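Local coordinates for excretory-secretory protein 2 (Ancylostoma ceylanicum, PDB 3NSW) that is of uncertain molecular function but is secreted by a hookworm, adopts a netrin-like fold and probably acts as an immunomodulator of the host, at residues 35-43 and 56-65. Numbering follows the deposited sequence.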
# COMPACT_ATOMS: atom_id res chain seq x y z
N ALA A 35 -12.83 3.40 12.87
CA ALA A 35 -13.24 4.78 12.60
C ALA A 35 -12.64 5.35 11.30
O ALA A 35 -13.32 5.43 10.28
CB ALA A 35 -12.90 5.67 13.79
N ARG A 36 -11.36 5.70 11.34
CA ARG A 36 -10.72 6.43 10.25
C ARG A 36 -9.64 5.62 9.52
O ARG A 36 -9.06 6.11 8.54
CB ARG A 36 -10.12 7.71 10.80
CG ARG A 36 -10.01 8.86 9.83
CD ARG A 36 -9.14 9.92 10.46
NE ARG A 36 -9.50 11.28 10.06
CZ ARG A 36 -9.26 12.36 10.80
NH1 ARG A 36 -8.66 12.23 11.98
NH2 ARG A 36 -9.60 13.56 10.37
N SER A 37 -9.38 4.40 10.00
CA SER A 37 -8.32 3.55 9.45
C SER A 37 -8.82 2.20 8.96
O SER A 37 -9.69 1.58 9.60
CB SER A 37 -7.24 3.29 10.51
OG SER A 37 -6.61 4.48 10.92
N TYR A 38 -8.26 1.76 7.84
CA TYR A 38 -8.44 0.41 7.34
C TYR A 38 -7.53 -0.52 8.13
O TYR A 38 -6.39 -0.16 8.43
CB TYR A 38 -8.08 0.36 5.86
CG TYR A 38 -8.99 1.17 4.96
CD1 TYR A 38 -10.21 0.64 4.53
CD2 TYR A 38 -8.64 2.46 4.55
CE1 TYR A 38 -11.05 1.36 3.70
CE2 TYR A 38 -9.48 3.21 3.73
CZ TYR A 38 -10.68 2.64 3.30
OH TYR A 38 -11.53 3.35 2.49
N ASN A 39 -8.04 -1.71 8.46
CA ASN A 39 -7.23 -2.78 9.02
C ASN A 39 -6.61 -3.59 7.89
O ASN A 39 -7.28 -3.88 6.89
CB ASN A 39 -8.08 -3.71 9.90
CG ASN A 39 -8.60 -3.04 11.16
OD1 ASN A 39 -9.75 -3.23 11.53
ND2 ASN A 39 -7.75 -2.28 11.83
N LEU A 40 -5.35 -3.96 8.07
CA LEU A 40 -4.56 -4.64 7.05
C LEU A 40 -3.93 -5.94 7.55
O LEU A 40 -3.45 -6.02 8.69
CB LEU A 40 -3.41 -3.74 6.57
CG LEU A 40 -3.76 -2.34 6.08
CD1 LEU A 40 -2.48 -1.56 5.77
CD2 LEU A 40 -4.66 -2.43 4.85
N GLN A 41 -3.94 -6.93 6.67
CA GLN A 41 -3.11 -8.11 6.81
C GLN A 41 -1.99 -8.00 5.79
O GLN A 41 -2.25 -7.80 4.60
CB GLN A 41 -3.93 -9.39 6.55
CG GLN A 41 -3.11 -10.65 6.30
CD GLN A 41 -2.59 -11.28 7.59
OE1 GLN A 41 -3.34 -11.51 8.53
NE2 GLN A 41 -1.29 -11.57 7.63
N TYR A 42 -0.75 -8.13 6.24
CA TYR A 42 0.40 -8.09 5.34
C TYR A 42 0.80 -9.50 4.94
O TYR A 42 0.97 -10.37 5.79
CB TYR A 42 1.59 -7.43 6.04
CG TYR A 42 1.48 -5.93 6.09
CD1 TYR A 42 2.17 -5.14 5.17
CD2 TYR A 42 0.69 -5.30 7.05
CE1 TYR A 42 2.07 -3.75 5.20
CE2 TYR A 42 0.58 -3.92 7.10
CZ TYR A 42 1.28 -3.16 6.18
OH TYR A 42 1.17 -1.80 6.23
N TRP A 43 0.97 -9.71 3.64
CA TRP A 43 1.39 -11.00 3.10
C TRP A 43 2.86 -11.03 2.74
O TRP A 43 3.52 -12.06 2.90
CB TRP A 43 0.56 -11.38 1.87
CG TRP A 43 -0.91 -11.47 2.16
CD1 TRP A 43 -1.89 -10.62 1.73
CD2 TRP A 43 -1.56 -12.47 2.96
NE1 TRP A 43 -3.11 -11.04 2.20
CE2 TRP A 43 -2.95 -12.17 2.95
CE3 TRP A 43 -1.12 -13.60 3.67
CZ2 TRP A 43 -3.90 -12.95 3.63
CZ3 TRP A 43 -2.07 -14.38 4.35
CH2 TRP A 43 -3.44 -14.04 4.32
N TRP A 56 8.81 -7.92 9.92
CA TRP A 56 7.70 -6.99 9.72
C TRP A 56 6.43 -7.56 10.34
O TRP A 56 6.22 -8.78 10.29
CB TRP A 56 7.50 -6.72 8.23
CG TRP A 56 6.53 -5.61 7.90
CD1 TRP A 56 5.21 -5.74 7.63
CD2 TRP A 56 6.82 -4.20 7.81
NE1 TRP A 56 4.65 -4.51 7.38
CE2 TRP A 56 5.62 -3.55 7.48
CE3 TRP A 56 7.98 -3.44 7.98
CZ2 TRP A 56 5.54 -2.17 7.31
CZ3 TRP A 56 7.90 -2.07 7.81
CH2 TRP A 56 6.69 -1.45 7.48
N PRO A 57 5.57 -6.70 10.93
CA PRO A 57 4.33 -7.20 11.54
C PRO A 57 3.33 -7.72 10.51
O PRO A 57 3.25 -7.20 9.40
CB PRO A 57 3.76 -5.98 12.26
CG PRO A 57 4.92 -5.05 12.44
CD PRO A 57 5.75 -5.26 11.22
N SER A 58 2.56 -8.74 10.91
CA SER A 58 1.56 -9.33 10.03
C SER A 58 0.33 -8.44 9.90
O SER A 58 -0.38 -8.50 8.89
CB SER A 58 1.15 -10.71 10.56
OG SER A 58 2.27 -11.57 10.63
N PHE A 59 0.08 -7.62 10.92
CA PHE A 59 -1.07 -6.70 10.94
C PHE A 59 -0.63 -5.24 10.94
O PHE A 59 0.43 -4.90 11.48
CB PHE A 59 -1.96 -6.95 12.17
CG PHE A 59 -2.22 -8.40 12.45
CD1 PHE A 59 -3.08 -9.14 11.64
CD2 PHE A 59 -1.60 -9.03 13.53
CE1 PHE A 59 -3.32 -10.48 11.91
CE2 PHE A 59 -1.83 -10.37 13.80
CZ PHE A 59 -2.70 -11.10 12.98
N GLY A 60 -1.45 -4.38 10.35
CA GLY A 60 -1.24 -2.93 10.45
C GLY A 60 -2.51 -2.19 10.09
O GLY A 60 -3.56 -2.81 9.93
N THR A 61 -2.41 -0.87 9.97
CA THR A 61 -3.56 -0.04 9.66
C THR A 61 -3.15 1.05 8.68
O THR A 61 -1.96 1.41 8.58
CB THR A 61 -4.14 0.65 10.92
OG1 THR A 61 -3.11 1.44 11.53
CG2 THR A 61 -4.68 -0.36 11.92
N LEU A 62 -4.13 1.55 7.94
CA LEU A 62 -3.90 2.63 6.99
C LEU A 62 -4.92 3.74 7.26
O LEU A 62 -6.11 3.55 7.03
CB LEU A 62 -4.04 2.11 5.55
CG LEU A 62 -3.92 3.16 4.43
CD1 LEU A 62 -2.50 3.74 4.40
CD2 LEU A 62 -4.29 2.52 3.09
N ARG A 63 -4.44 4.89 7.73
CA ARG A 63 -5.32 6.02 8.00
C ARG A 63 -5.67 6.78 6.71
O ARG A 63 -4.82 6.94 5.84
CB ARG A 63 -4.63 6.95 9.00
CG ARG A 63 -5.44 8.17 9.38
CD ARG A 63 -4.87 8.82 10.62
NE ARG A 63 -5.20 10.24 10.64
CZ ARG A 63 -4.83 11.10 11.58
NH1 ARG A 63 -4.10 10.70 12.61
NH2 ARG A 63 -5.16 12.37 11.46
N ASP A 64 -6.91 7.24 6.61
CA ASP A 64 -7.35 8.06 5.47
C ASP A 64 -8.14 9.26 5.96
O ASP A 64 -9.27 9.11 6.44
CB ASP A 64 -8.18 7.24 4.45
CG ASP A 64 -8.70 8.09 3.28
OD1 ASP A 64 -8.19 9.20 3.03
OD2 ASP A 64 -9.63 7.63 2.57
N ASP A 65 -7.54 10.44 5.83
CA ASP A 65 -8.14 11.70 6.28
C ASP A 65 -8.95 12.41 5.18
O ASP A 65 -9.60 13.42 5.45
CB ASP A 65 -7.03 12.64 6.74
CG ASP A 65 -6.57 12.36 8.16
OD1 ASP A 65 -7.07 11.42 8.81
OD2 ASP A 65 -5.67 13.09 8.63
O HOH W 1 -10.20 14.62 8.20
O HOH W 2 -11.58 5.81 2.55
O HOH W 3 2.39 -12.17 7.74
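Tyr38 and Leu62 exchange two backbone hydrogen bonds, N to O in each direction, in the antiparallel pairing of strands 37-45 and 59-63 at one edge of the netrin-like beta-sheet. Leu40 and Gly60 form the next such pair. Two further bonds lie just beyond the ends of strand 59-63: Tyr42 N donates to Ser58 O at 2.7 Å, almost straight (179° at the hydrogen), and Asp64 N donates to Arg36 O. Leu40, Tyr42 and Leu62 share a face and all touch Leu79 of strand 75-82. The Trp56 indole meets the Tyr42 ring edge-to-face, planes at 64°, its NE1 3.3 Å above that ring, offset toward the rim near CD1; Tyr42 OH is hydrogen-bonded to Asn85 ND2. Tyr38 OH pairs with Leu71 N and donates to a water that donates to Asp64 OD2, while Asp64 OD1 receives Cys66 N and Gly67 N. Extended from CG to NE (CG anti to the backbone N, chi1 -180°), Arg63 grips Asp65 side-on, NE to OD1 and NH2 to OD2; His3 N also bonds OD2. A water links Arg36 NH2 to Asp65 O. Arg36 NE is 2.7 Å from Asp65 OD1, which sits over one guanidinium face, a purely electrostatic salt bridge.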